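Side-chain contacts in Cwp19 (Clostridioides difficile, PDB 5OQ3), which probably hydrolyses cell-wall peptidoglycan of Clostridioides difficile, with the chain described here being its TIM-barrel glycoside hydrolase domain: residues S33-L38 / I128-E133; E90-T95 / P100-L105; G248-R251 / S255-T258; A277-G282 / A307-E312. All blocks are in the same frame, centred on the assembly; numbering follows the deposited sequence.

Interaction 1 (S33-L38 / I128-E133); sequences STVYNL and ITMADE
M130 packs against both V35 and Y36 and has more surface buried here than either of them. The bends at chi2 (-46°) and chi3 fold its CE back, so that CE touches both partners. M130 CG meets Y36 OH at 3.4 Å, and CB is close to the same oxygen. M130 and Y36 come at each other from opposite directions. M130 CE lies 3.9 Å from Y36 CE2 and approaches the ring obliquely. CE also presses on V35 CG2 at 3.3 Å, which is tighter than normal carbon contact. V35 puts this methyl there because CG2 is anti to the backbone N. The contact is apolar apart from the phenol oxygen.

The backbone behind M130 is also held. M130 starts a type II turn that ends at E133, closed by E133 N to M130 O at 3.2 Å. E133 OE1 in turn accepts M130 N at 2.9 Å in a nearly straight bond (171°), met from above the carboxylate plane. K76 forms a salt bridge with the same oxygen.

Segment 33-38 follows strand 27-32, and segment 128-133 follows strand 118-123. Both are beta-alpha loops at the C-terminal end of the barrel, where TIM-barrel enzymes carry their active sites. Y91 of helix 90-93 packs on both V35 and M130. Strand 157-160 of the two-stranded antiparallel sheet, and N156 before it, lie beside the second loop.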
loop_
_atom_site.group_PDB
_atom_site.type_symbol
_atom_site.label_atom_id
_atom_site.label_comp_id
_atom_site.label_asym_id
_atom_site.label_seq_id
_atom_site.Cartn_x
_atom_site.Cartn_y
_atom_site.Cartn_z
ATOM N N SER A 33 -5.746 6.727 3.715
ATOM C CA SER A 33 -6.614 5.669 3.224
ATOM C C SER A 33 -7.998 6.194 2.973
ATOM O O SER A 33 -8.558 6.953 3.776
ATOM C CB SER A 33 -6.608 4.498 4.197
ATOM O OG SER A 33 -7.344 3.410 3.670
ATOM N N THR A 34 -8.559 5.787 1.841
ATOM C CA THR A 34 -9.898 6.188 1.393
ATOM C C THR A 34 -10.920 5.045 1.486
ATOM O O THR A 34 -12.133 5.273 1.491
ATOM C CB THR A 34 -9.828 6.689 -0.055
ATOM O OG1 THR A 34 -9.324 5.642 -0.887
ATOM C CG2 THR A 34 -8.943 7.891 -0.166
ATOM N N VAL A 35 -10.437 3.811 1.634
ATOM C CA VAL A 35 -11.341 2.667 1.789
ATOM C C VAL A 35 -12.104 2.826 3.097
ATOM O O VAL A 35 -11.528 3.186 4.128
ATOM C CB VAL A 35 -10.574 1.322 1.707
ATOM C CG1 VAL A 35 -9.752 1.063 2.965
ATOM C CG2 VAL A 35 -11.554 0.169 1.483
ATOM N N TYR A 36 -13.426 2.649 3.032
ATOM C CA TYR A 36 -14.312 2.910 4.170
ATOM C C TYR A 36 -14.129 4.331 4.738
ATOM O O TYR A 36 -14.468 4.586 5.879
ATOM C CB TYR A 36 -14.148 1.850 5.252
ATOM C CG TYR A 36 -14.506 0.478 4.808
ATOM C CD1 TYR A 36 -15.800 0.198 4.337
ATOM C CD2 TYR A 36 -13.589 -0.566 4.880
ATOM C CE1 TYR A 36 -16.157 -1.074 3.935
ATOM C CE2 TYR A 36 -13.947 -1.849 4.473
ATOM C CZ TYR A 36 -15.228 -2.084 4.002
ATOM O OH TYR A 36 -15.603 -3.334 3.609
ATOM N N ASN A 37 -13.649 5.267 3.904
ATOM C CA ASN A 37 -13.503 6.672 4.300
ATOM C C ASN A 37 -12.639 6.782 5.563
ATOM O O ASN A 37 -12.888 7.600 6.412
ATOM C CB ASN A 37 -14.914 7.293 4.470
ATOM C CG ASN A 37 -15.668 7.303 3.160
ATOM O OD1 ASN A 37 -16.318 6.320 2.792
ATOM N ND2 ASN A 37 -15.511 8.383 2.397
ATOM N N LEU A 38 -11.607 5.943 5.665
ATOM C CA LEU A 38 -10.843 5.846 6.927
ATOM C C LEU A 38 -10.196 7.184 7.321
ATOM O O LEU A 38 -10.413 7.695 8.421
ATOM C CB LEU A 38 -9.772 4.757 6.829
ATOM C CG LEU A 38 -8.961 4.515 8.096
ATOM C CD1 LEU A 38 -9.856 3.870 9.158
ATOM C CD2 LEU A 38 -7.685 3.692 7.831
ATOM N N ILE A 128 -11.372 -6.631 -5.894
ATOM C CA ILE A 128 -12.594 -6.220 -6.610
ATOM C C ILE A 128 -13.726 -5.925 -5.618
ATOM O O ILE A 128 -14.249 -4.848 -5.646
ATOM C CB ILE A 128 -13.081 -7.243 -7.672
ATOM C CG1 ILE A 128 -11.979 -7.587 -8.678
ATOM C CG2 ILE A 128 -14.315 -6.687 -8.380
ATOM C CD1 ILE A 128 -12.281 -8.808 -9.506
ATOM N N THR A 129 -14.098 -6.883 -4.775
ATOM C CA THR A 129 -15.217 -6.681 -3.855
ATOM C C THR A 129 -14.826 -6.805 -2.408
ATOM O O THR A 129 -13.783 -7.369 -2.095
ATOM C CB THR A 129 -16.348 -7.701 -4.104
ATOM O OG1 THR A 129 -15.873 -9.018 -3.842
ATOM C CG2 THR A 129 -16.871 -7.606 -5.511
ATOM N N MET A 130 -15.726 -6.330 -1.542
ATOM C CA MET A 130 -15.689 -6.583 -0.110
ATOM C C MET A 130 -16.634 -7.733 0.202
ATOM O O MET A 130 -17.376 -8.208 -0.664
ATOM C CB MET A 130 -16.115 -5.351 0.701
ATOM C CG MET A 130 -15.438 -4.057 0.335
ATOM S SD MET A 130 -13.672 -4.224 0.153
ATOM C CE MET A 130 -13.099 -2.674 0.772
ATOM N N ALA A 131 -16.598 -8.187 1.449
ATOM C CA ALA A 131 -17.304 -9.395 1.838
ATOM C C ALA A 131 -18.762 -9.370 1.403
ATOM O O ALA A 131 -19.477 -8.392 1.640
ATOM C CB ALA A 131 -17.251 -9.569 3.353
ATOM N N ASP A 132 -19.194 -10.462 0.783
ATOM C CA ASP A 132 -20.616 -10.708 0.480
ATOM C C ASP A 132 -21.238 -9.782 -0.572
ATOM O O ASP A 132 -22.443 -9.815 -0.790
ATOM C CB ASP A 132 -21.447 -10.704 1.778
ATOM C CG ASP A 132 -20.931 -11.705 2.796
ATOM O OD1 ASP A 132 -20.732 -12.869 2.416
ATOM O OD2 ASP A 132 -20.722 -11.336 3.969
ATOM N N GLU A 133 -20.412 -9.000 -1.262
ATOM C CA GLU A 133 -20.937 -8.080 -2.277
ATOM C C GLU A 133 -21.114 -8.880 -3.546
ATOM O O GLU A 133 -20.286 -9.712 -3.876
ATOM C CB GLU A 133 -19.891 -6.995 -2.536
ATOM C CG GLU A 133 -20.038 -5.884 -1.531
ATOM C CD GLU A 133 -19.035 -4.770 -1.704
ATOM O OE1 GLU A 133 -18.094 -4.899 -2.526
ATOM O OE2 GLU A 133 -19.243 -3.728 -1.043
#

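Interaction 2 (E90-T95 / P100-L105); sequences EYLTGT and PGYDPL
The Y102 ring meets L92 only at its hydroxyl end, where OH is 4.5 Å from L92 CD2. P100 O lies at the edge of this ring, in its plane. The phenol oxygen itself is bonded to Q50. Within 90-95, the Y91 ring carries E90 CG over the centre of one face, 3.7 Å above the plane.

L92 has the most surface buried here and spreads its two methyls between two prolines. CD1 reaches P100 CG at 3.9 Å and lies equally near P104 CG. CD2 touches P104 CG as well, also at 3.9 Å. P104 CG therefore rests against the fork of the leucine. T93 adds a second point: its CG2 meets P100 CB at 3.8 Å, with the side chains crossing at about a right angle. With chi1 at 63°, CG2 faces the proline while OG1 turns back to the backbone. There it accepts T95 N at 3.2 Å, an ST turn at the end of the helix. G94 follows the helix with positive phi.

D103 is the N-cap of the next helix. Its OD1 accepts L105 N at 3.1 Å from above the carboxylate plane, and OD2 is bonded to Y182.

The contact thus joins the short, weakly bonded helix 90-93 to the start of helix 104-114. Helix 47-63 borders it, through Q50 and through E47 and K51, which touch Y102.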
loop_
_atom_site.group_PDB
_atom_site.type_symbol
_atom_site.label_atom_id
_atom_site.label_comp_id
_atom_site.label_asym_id
_atom_site.label_seq_id
_atom_site.Cartn_x
_atom_site.Cartn_y
_atom_site.Cartn_z
ATOM N N GLU A 90 -16.838 4.486 -4.950
ATOM C CA GLU A 90 -18.006 4.676 -4.116
ATOM C C GLU A 90 -17.710 5.496 -2.874
ATOM O O GLU A 90 -18.650 5.999 -2.247
ATOM C CB GLU A 90 -18.556 3.333 -3.680
ATOM C CG GLU A 90 -17.739 2.630 -2.617
ATOM C CD GLU A 90 -17.957 1.139 -2.595
ATOM O OE1 GLU A 90 -18.664 0.665 -1.684
ATOM O OE2 GLU A 90 -17.462 0.452 -3.513
ATOM N N TYR A 91 -16.438 5.652 -2.498
ATOM C CA TYR A 91 -16.175 6.351 -1.223
ATOM C C TYR A 91 -16.300 7.869 -1.344
ATOM O O TYR A 91 -16.314 8.543 -0.344
ATOM C CB TYR A 91 -14.835 5.917 -0.606
ATOM C CG TYR A 91 -14.815 4.397 -0.417
ATOM C CD1 TYR A 91 -15.693 3.778 0.480
ATOM C CD2 TYR A 91 -14.012 3.577 -1.205
ATOM C CE1 TYR A 91 -15.742 2.414 0.592
ATOM C CE2 TYR A 91 -14.028 2.189 -1.067
ATOM C CZ TYR A 91 -14.902 1.604 -0.174
ATOM O OH TYR A 91 -14.938 0.216 -0.048
ATOM N N LEU A 92 -16.436 8.397 -2.559
ATOM C CA LEU A 92 -16.699 9.824 -2.753
ATOM C C LEU A 92 -18.166 10.196 -2.577
ATOM O O LEU A 92 -18.476 11.249 -2.018
ATOM C CB LEU A 92 -16.225 10.262 -4.153
ATOM C CG LEU A 92 -14.683 10.265 -4.274
ATOM C CD1 LEU A 92 -14.227 10.188 -5.723
ATOM C CD2 LEU A 92 -14.076 11.511 -3.598
ATOM N N THR A 93 -19.048 9.365 -3.116
ATOM C CA THR A 93 -20.505 9.655 -3.156
ATOM C C THR A 93 -21.464 8.674 -2.420
ATOM O O THR A 93 -22.565 8.994 -2.127
ATOM C CB THR A 93 -20.987 9.694 -4.614
ATOM O OG1 THR A 93 -20.793 8.389 -5.184
ATOM C CG2 THR A 93 -20.193 10.743 -5.383
ATOM N N GLY A 94 -20.903 7.461 -2.192
ATOM C CA GLY A 94 -21.728 6.353 -1.651
ATOM C C GLY A 94 -22.108 5.351 -2.730
ATOM O O GLY A 94 -22.647 4.309 -2.408
ATOM N N THR A 95 -21.881 5.677 -4.005
ATOM C CA THR A 95 -22.284 4.831 -5.143
ATOM C C THR A 95 -21.141 4.595 -6.139
ATOM O O THR A 95 -20.613 5.570 -6.700
ATOM C CB THR A 95 -23.478 5.497 -5.888
ATOM O OG1 THR A 95 -24.537 5.718 -4.957
ATOM C CG2 THR A 95 -23.976 4.636 -7.043
ATOM N N PRO A 100 -18.598 12.325 -9.082
ATOM C CA PRO A 100 -18.797 13.221 -7.954
ATOM C C PRO A 100 -18.904 14.705 -8.340
ATOM O O PRO A 100 -19.042 15.553 -7.467
ATOM C CB PRO A 100 -17.573 12.979 -7.081
ATOM C CG PRO A 100 -16.539 12.442 -7.989
ATOM C CD PRO A 100 -17.198 11.878 -9.197
ATOM N N GLY A 101 -18.839 15.013 -9.639
ATOM C CA GLY A 101 -19.006 16.391 -10.101
ATOM C C GLY A 101 -17.705 17.169 -10.165
ATOM O O GLY A 101 -17.695 18.300 -10.626
ATOM N N TYR A 102 -16.598 16.535 -9.763
ATOM C CA TYR A 102 -15.269 17.105 -9.919
ATOM C C TYR A 102 -14.294 15.954 -9.885
ATOM O O TYR A 102 -14.623 14.864 -9.435
ATOM C CB TYR A 102 -14.967 18.081 -8.775
ATOM C CG TYR A 102 -14.649 17.515 -7.430
ATOM C CD1 TYR A 102 -15.599 16.823 -6.706
ATOM C CD2 TYR A 102 -13.385 17.706 -6.852
ATOM C CE1 TYR A 102 -15.299 16.287 -5.453
ATOM C CE2 TYR A 102 -13.097 17.222 -5.580
ATOM C CZ TYR A 102 -14.036 16.487 -4.899
ATOM O OH TYR A 102 -13.710 15.968 -3.651
ATOM N N ASP A 103 -13.075 16.196 -10.341
ATOM C CA ASP A 103 -12.007 15.200 -10.271
ATOM C C ASP A 103 -11.178 15.558 -9.042
ATOM O O ASP A 103 -10.517 16.585 -9.034
ATOM C CB ASP A 103 -11.174 15.275 -11.536
ATOM C CG ASP A 103 -10.007 14.266 -11.541
ATOM O OD1 ASP A 103 -9.813 13.537 -10.562
ATOM O OD2 ASP A 103 -9.301 14.185 -12.559
ATOM N N PRO A 104 -11.193 14.726 -7.985
ATOM C CA PRO A 104 -10.429 15.103 -6.786
ATOM C C PRO A 104 -8.922 15.094 -6.970
ATOM O O PRO A 104 -8.228 15.859 -6.300
ATOM C CB PRO A 104 -10.806 14.051 -5.740
ATOM C CG PRO A 104 -11.938 13.296 -6.327
ATOM C CD PRO A 104 -11.942 13.493 -7.795
ATOM N N LEU A 105 -8.403 14.263 -7.870
ATOM C CA LEU A 105 -6.962 14.032 -7.860
ATOM C C LEU A 105 -6.069 15.264 -8.133
ATOM O O LEU A 105 -5.080 15.449 -7.415
ATOM C CB LEU A 105 -6.574 12.825 -8.743
ATOM C CG LEU A 105 -5.129 12.389 -8.705
ATOM C CD1 LEU A 105 -4.682 12.090 -7.274
ATOM C CD2 LEU A 105 -4.874 11.173 -9.589
#

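Interaction 3 (G248-R251 / S255-T258)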
loop_
_atom_site.group_PDB
_atom_site.type_symbol
_atom_site.label_atom_id
_atom_site.label_comp_id
_atom_site.label_asym_id
_atom_site.label_seq_id
_atom_site.Cartn_x
_atom_site.Cartn_y
_atom_site.Cartn_z
ATOM N N GLY A 248 5.105 -7.260 7.468
ATOM C CA GLY A 248 6.374 -7.082 8.145
ATOM C C GLY A 248 7.275 -8.302 8.312
ATOM O O GLY A 248 8.462 -8.145 8.641
ATOM N N ILE A 249 6.719 -9.496 8.116
ATOM C CA ILE A 249 7.494 -10.727 8.130
ATOM C C ILE A 249 7.449 -11.335 6.705
ATOM O O ILE A 249 6.374 -11.558 6.128
ATOM C CB ILE A 249 6.975 -11.736 9.174
ATOM C CG1 ILE A 249 7.231 -11.198 10.589
ATOM C CG2 ILE A 249 7.629 -13.107 8.987
ATOM C CD1 ILE A 249 6.497 -11.953 11.665
ATOM N N TRP A 250 8.637 -11.607 6.171
ATOM C CA TRP A 250 8.830 -12.265 4.885
ATOM C C TRP A 250 8.796 -13.796 5.063
ATOM O O TRP A 250 7.841 -14.450 4.602
ATOM C CB TRP A 250 10.135 -11.778 4.269
ATOM C CG TRP A 250 10.550 -12.535 3.062
ATOM C CD1 TRP A 250 9.983 -12.474 1.803
ATOM C CD2 TRP A 250 11.623 -13.484 2.971
ATOM N NE1 TRP A 250 10.655 -13.326 0.950
ATOM C CE2 TRP A 250 11.636 -13.983 1.646
ATOM C CE3 TRP A 250 12.517 -14.022 3.898
ATOM C CZ2 TRP A 250 12.537 -14.959 1.220
ATOM C CZ3 TRP A 250 13.457 -14.962 3.438
ATOM C CH2 TRP A 250 13.436 -15.419 2.141
ATOM N N ARG A 251 9.759 -14.316 5.836
ATOM C CA ARG A 251 9.741 -15.725 6.268
ATOM C C ARG A 251 10.327 -15.751 7.682
ATOM O O ARG A 251 11.294 -15.046 7.967
ATOM C CB ARG A 251 10.595 -16.664 5.399
ATOM C CG ARG A 251 10.173 -16.720 3.966
ATOM C CD ARG A 251 10.926 -17.771 3.185
ATOM N NE ARG A 251 10.387 -19.094 3.413
ATOM C CZ ARG A 251 10.806 -20.190 2.788
ATOM N NH1 ARG A 251 10.182 -21.327 3.000
ATOM N NH2 ARG A 251 11.858 -20.152 1.987
ATOM N N SER A 255 11.237 -21.423 9.026
ATOM C CA SER A 255 10.982 -21.886 7.634
ATOM C C SER A 255 12.192 -21.697 6.711
ATOM O O SER A 255 12.291 -22.364 5.691
ATOM C CB SER A 255 9.830 -21.102 7.002
ATOM O OG SER A 255 8.677 -21.179 7.793
ATOM N N ASP A 256 13.067 -20.764 7.044
ATOM C CA ASP A 256 14.210 -20.433 6.208
ATOM C C ASP A 256 15.292 -19.866 7.136
ATOM O O ASP A 256 15.056 -18.888 7.788
ATOM C CB ASP A 256 13.779 -19.375 5.196
ATOM C CG ASP A 256 14.866 -18.979 4.250
ATOM O OD1 ASP A 256 16.037 -18.992 4.649
ATOM O OD2 ASP A 256 14.544 -18.654 3.082
ATOM N N PRO A 257 16.487 -20.471 7.174
ATOM C CA PRO A 257 17.476 -20.015 8.166
ATOM C C PRO A 257 17.943 -18.564 8.020
ATOM O O PRO A 257 18.480 -18.006 8.988
ATOM C CB PRO A 257 18.641 -21.030 8.018
ATOM C CG PRO A 257 18.446 -21.662 6.685
ATOM C CD PRO A 257 16.957 -21.634 6.397
ATOM N N THR A 258 17.685 -17.945 6.863
ATOM C CA THR A 258 18.023 -16.550 6.606
ATOM C C THR A 258 16.840 -15.627 6.867
ATOM O O THR A 258 16.919 -14.438 6.591
ATOM C CB THR A 258 18.483 -16.383 5.146
ATOM O OG1 THR A 258 17.354 -16.618 4.286
ATOM C CG2 THR A 258 19.593 -17.377 4.835
#
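R251 crosses D256 at about a right angle and reaches S255 with its guanidinium end. Its CB is 4.2 Å from D256 CB. CG lies 3.5 Å above one face of the W250 ring, toward the rim. CD comes 3.7 Å from D256 OD2. The chain bends at chi3 (80°), which turns the guanidinium across the aspartate. NE and CZ pass over D256 CB, and NH1 ends 3.6 Å from S255 O. D256 CB and S255 O lie over the same face of the guanidinium. NH2 reaches D256 OD2 at 3.3 Å. This is a salt bridge, but its hydrogen bond is weak, with an N-H...O angle of 124°. The guanidinium and carboxylate planes stand at 89°, and a single pair, NH2 with OD2, makes the bridge.

D256 OD2 also meets W250 CH2 at 3.5 Å, obliquely to the ring. The other oxygen, OD1, takes two bonds from one face of the carboxylate. One is from T258 N at 3.0 Å, an Asx turn, the other from T258 OG1 at 2.7 Å. These bonds probably fix the rotation of the carboxylate.

The contact lies at the surface, in the loop between strand 241-244 and helix 267-270. Y268 of that helix makes a cation-pi contact with R251 and meets the W250 ring. W250 NE1 is bonded to D274, and its ring packs on T275 and R276 of helix 275-280.

Interaction 4 (A277-G282 / A307-E312)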
loop_
_atom_site.group_PDB
_atom_site.type_symbol
_atom_site.label_atom_id
_atom_site.label_comp_id
_atom_site.label_asym_id
_atom_site.label_seq_id
_atom_site.Cartn_x
_atom_site.Cartn_y
_atom_site.Cartn_z
ATOM N N ALA A 277 12.897 -11.333 -3.165
ATOM C CA ALA A 277 13.103 -11.348 -4.609
ATOM C C ALA A 277 12.931 -9.973 -5.193
ATOM O O ALA A 277 13.656 -9.589 -6.134
ATOM C CB ALA A 277 12.096 -12.344 -5.250
ATOM N N TRP A 278 11.953 -9.213 -4.747
ATOM C CA TRP A 278 11.722 -7.889 -5.275
ATOM C C TRP A 278 12.961 -7.036 -5.076
ATOM O O TRP A 278 13.348 -6.254 -5.947
ATOM C CB TRP A 278 10.545 -7.206 -4.597
ATOM C CG TRP A 278 9.274 -7.950 -4.544
ATOM C CD1 TRP A 278 8.873 -9.018 -5.292
ATOM C CD2 TRP A 278 8.186 -7.627 -3.684
ATOM N NE1 TRP A 278 7.637 -9.429 -4.910
ATOM C CE2 TRP A 278 7.174 -8.567 -3.936
ATOM C CE3 TRP A 278 7.965 -6.623 -2.714
ATOM C CZ2 TRP A 278 5.979 -8.567 -3.219
ATOM C CZ3 TRP A 278 6.795 -6.621 -2.032
ATOM C CH2 TRP A 278 5.792 -7.550 -2.297
ATOM N N ILE A 279 13.546 -7.125 -3.911
ATOM C CA ILE A 279 14.732 -6.359 -3.564
ATOM C C ILE A 279 15.921 -6.818 -4.377
ATOM O O ILE A 279 16.613 -5.994 -5.005
ATOM C CB ILE A 279 15.002 -6.430 -2.036
ATOM C CG1 ILE A 279 13.893 -5.735 -1.253
ATOM C CG2 ILE A 279 16.376 -5.858 -1.682
ATOM C CD1 ILE A 279 13.871 -6.062 0.206
ATOM N N LYS A 280 16.151 -8.108 -4.440
ATOM C CA LYS A 280 17.337 -8.614 -5.099
ATOM C C LYS A 280 17.316 -8.384 -6.581
ATOM O O LYS A 280 18.353 -8.169 -7.181
ATOM C CB LYS A 280 17.556 -10.069 -4.704
ATOM C CG LYS A 280 17.760 -10.238 -3.173
ATOM C CD LYS A 280 19.156 -9.933 -2.656
ATOM C CE LYS A 280 19.472 -8.478 -2.384
ATOM N NZ LYS A 280 20.957 -8.279 -2.514
ATOM N N GLN A 281 16.142 -8.457 -7.196
ATOM C CA GLN A 281 15.977 -8.219 -8.645
ATOM C C GLN A 281 15.711 -6.746 -9.004
ATOM O O GLN A 281 15.620 -6.392 -10.181
ATOM C CB GLN A 281 14.878 -9.096 -9.208
ATOM C CG GLN A 281 15.218 -10.565 -9.134
ATOM C CD GLN A 281 14.083 -11.441 -9.630
ATOM O OE1 GLN A 281 13.471 -11.155 -10.670
ATOM N NE2 GLN A 281 13.774 -12.516 -8.865
ATOM N N GLY A 282 15.597 -5.878 -8.004
ATOM C CA GLY A 282 15.406 -4.473 -8.257
ATOM C C GLY A 282 14.084 -4.160 -8.939
ATOM O O GLY A 282 13.984 -3.336 -9.839
ATOM N N ALA A 307 16.378 -4.564 12.273
ATOM C CA ALA A 307 17.706 -5.081 11.925
ATOM C C ALA A 307 17.687 -6.015 10.728
ATOM O O ALA A 307 18.533 -5.943 9.834
ATOM C CB ALA A 307 18.339 -5.754 13.117
ATOM N N TRP A 308 16.697 -6.894 10.726
ATOM C CA TRP A 308 16.569 -7.867 9.651
ATOM C C TRP A 308 16.322 -7.172 8.305
ATOM O O TRP A 308 16.974 -7.484 7.293
ATOM C CB TRP A 308 15.453 -8.900 9.981
ATOM C CG TRP A 308 15.439 -10.017 8.972
ATOM C CD1 TRP A 308 16.198 -11.164 9.018
ATOM C CD2 TRP A 308 14.656 -10.085 7.737
ATOM N NE1 TRP A 308 15.927 -11.929 7.912
ATOM C CE2 TRP A 308 15.000 -11.306 7.110
ATOM C CE3 TRP A 308 13.722 -9.242 7.136
ATOM C CZ2 TRP A 308 14.471 -11.692 5.912
ATOM C CZ3 TRP A 308 13.177 -9.632 5.960
ATOM C CH2 TRP A 308 13.554 -10.850 5.344
ATOM N N TRP A 309 15.398 -6.222 8.289
ATOM C CA TRP A 309 15.097 -5.486 7.070
ATOM C C TRP A 309 16.234 -4.588 6.619
ATOM O O TRP A 309 16.503 -4.490 5.404
ATOM C CB TRP A 309 13.797 -4.709 7.247
ATOM C CG TRP A 309 12.574 -5.581 7.170
ATOM C CD1 TRP A 309 11.754 -5.955 8.178
ATOM C CD2 TRP A 309 12.048 -6.176 5.988
ATOM N NE1 TRP A 309 10.762 -6.774 7.691
ATOM C CE2 TRP A 309 10.922 -6.909 6.344
ATOM C CE3 TRP A 309 12.405 -6.112 4.647
ATOM C CZ2 TRP A 309 10.153 -7.613 5.420
ATOM C CZ3 TRP A 309 11.637 -6.838 3.703
ATOM C CH2 TRP A 309 10.523 -7.556 4.107
ATOM N N ALA A 310 16.942 -3.957 7.563
ATOM C CA ALA A 310 18.101 -3.172 7.188
ATOM C C ALA A 310 19.131 -4.023 6.480
ATOM O O ALA A 310 19.696 -3.627 5.467
ATOM C CB ALA A 310 18.706 -2.499 8.412
ATOM N N ASN A 311 19.338 -5.227 6.967
ATOM C CA ASN A 311 20.257 -6.146 6.316
ATOM C C ASN A 311 19.770 -6.563 4.907
ATOM O O ASN A 311 20.582 -6.688 3.963
ATOM C CB ASN A 311 20.503 -7.381 7.202
ATOM C CG ASN A 311 21.525 -8.310 6.588
ATOM O OD1 ASN A 311 22.715 -7.968 6.515
ATOM N ND2 ASN A 311 21.068 -9.463 6.099
ATOM N N GLU A 312 18.482 -6.781 4.746
ATOM C CA GLU A 312 17.922 -7.153 3.421
ATOM C C GLU A 312 18.251 -6.180 2.312
ATOM O O GLU A 312 18.455 -6.618 1.185
ATOM C CB GLU A 312 16.395 -7.300 3.497
ATOM C CG GLU A 312 15.862 -8.535 4.159
ATOM C CD GLU A 312 16.320 -9.803 3.424
ATOM O OE1 GLU A 312 15.873 -10.099 2.274
ATOM O OE2 GLU A 312 17.147 -10.472 4.000
#
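I279 forms the close part of this contact, against E312 and W309. Its chi1 of -66° puts CG1 beside the backbone N and leaves CG2 anti to it, 3.6 Å from E312 O. The other branch runs out extended, and CD1 reaches two partners. It comes to the edge of the W309 ring, near its plane, at 4.2 Å from CZ3, and it lies 4.3 Å from E312 CB. Within the second helix W308 meets W309 edge to face (T-shaped). W308 CZ3 sits over the centre of the W309 ring, 3.5 Å above the plane, and E312 CG covers one face of the W308 ring.

The two segments belong to helices 275-280 and 302-313, which stand next to each other on the outside of the TIM barrel, with strand 286-287 between them in sequence. Helix 275-280 ends in a Schellman motif, in which G282 has positive phi and G282 N bonds to I279 O at 3.2 Å.

K280 lies on the looser, exposed side. Its chain bends at chi2 and chi3, and only CE comes near, 4.2 Å from E312 O. Farther along the chain K280 also touches T316. The E312 carboxylate turns to a different partner and forms a salt bridge with R276, one turn before K280 in the same helix.

In the fold
All four contacts lie in the loops and helices around one closed eight-stranded parallel barrel. They form two groups on different sides of it. Interaction 2 is nested in the chain loop closed by interaction 1. Their centres are 14 Å apart, and Y91 joins them: Y91 O is 2.9 Å from N37 ND2, a probable hydrogen bond. Interactions 3 and 4 follow in series, with centres 12 Å apart. W309 NE1 probably bonds to G248 O at 2.8 Å, and W308 NE1 to T258 O at 3.0 Å. The centres of interactions 2 and 3 are 41 Å apart. Loops after the barrel strands are thus tied to nearby helices separately on two sides of the domain.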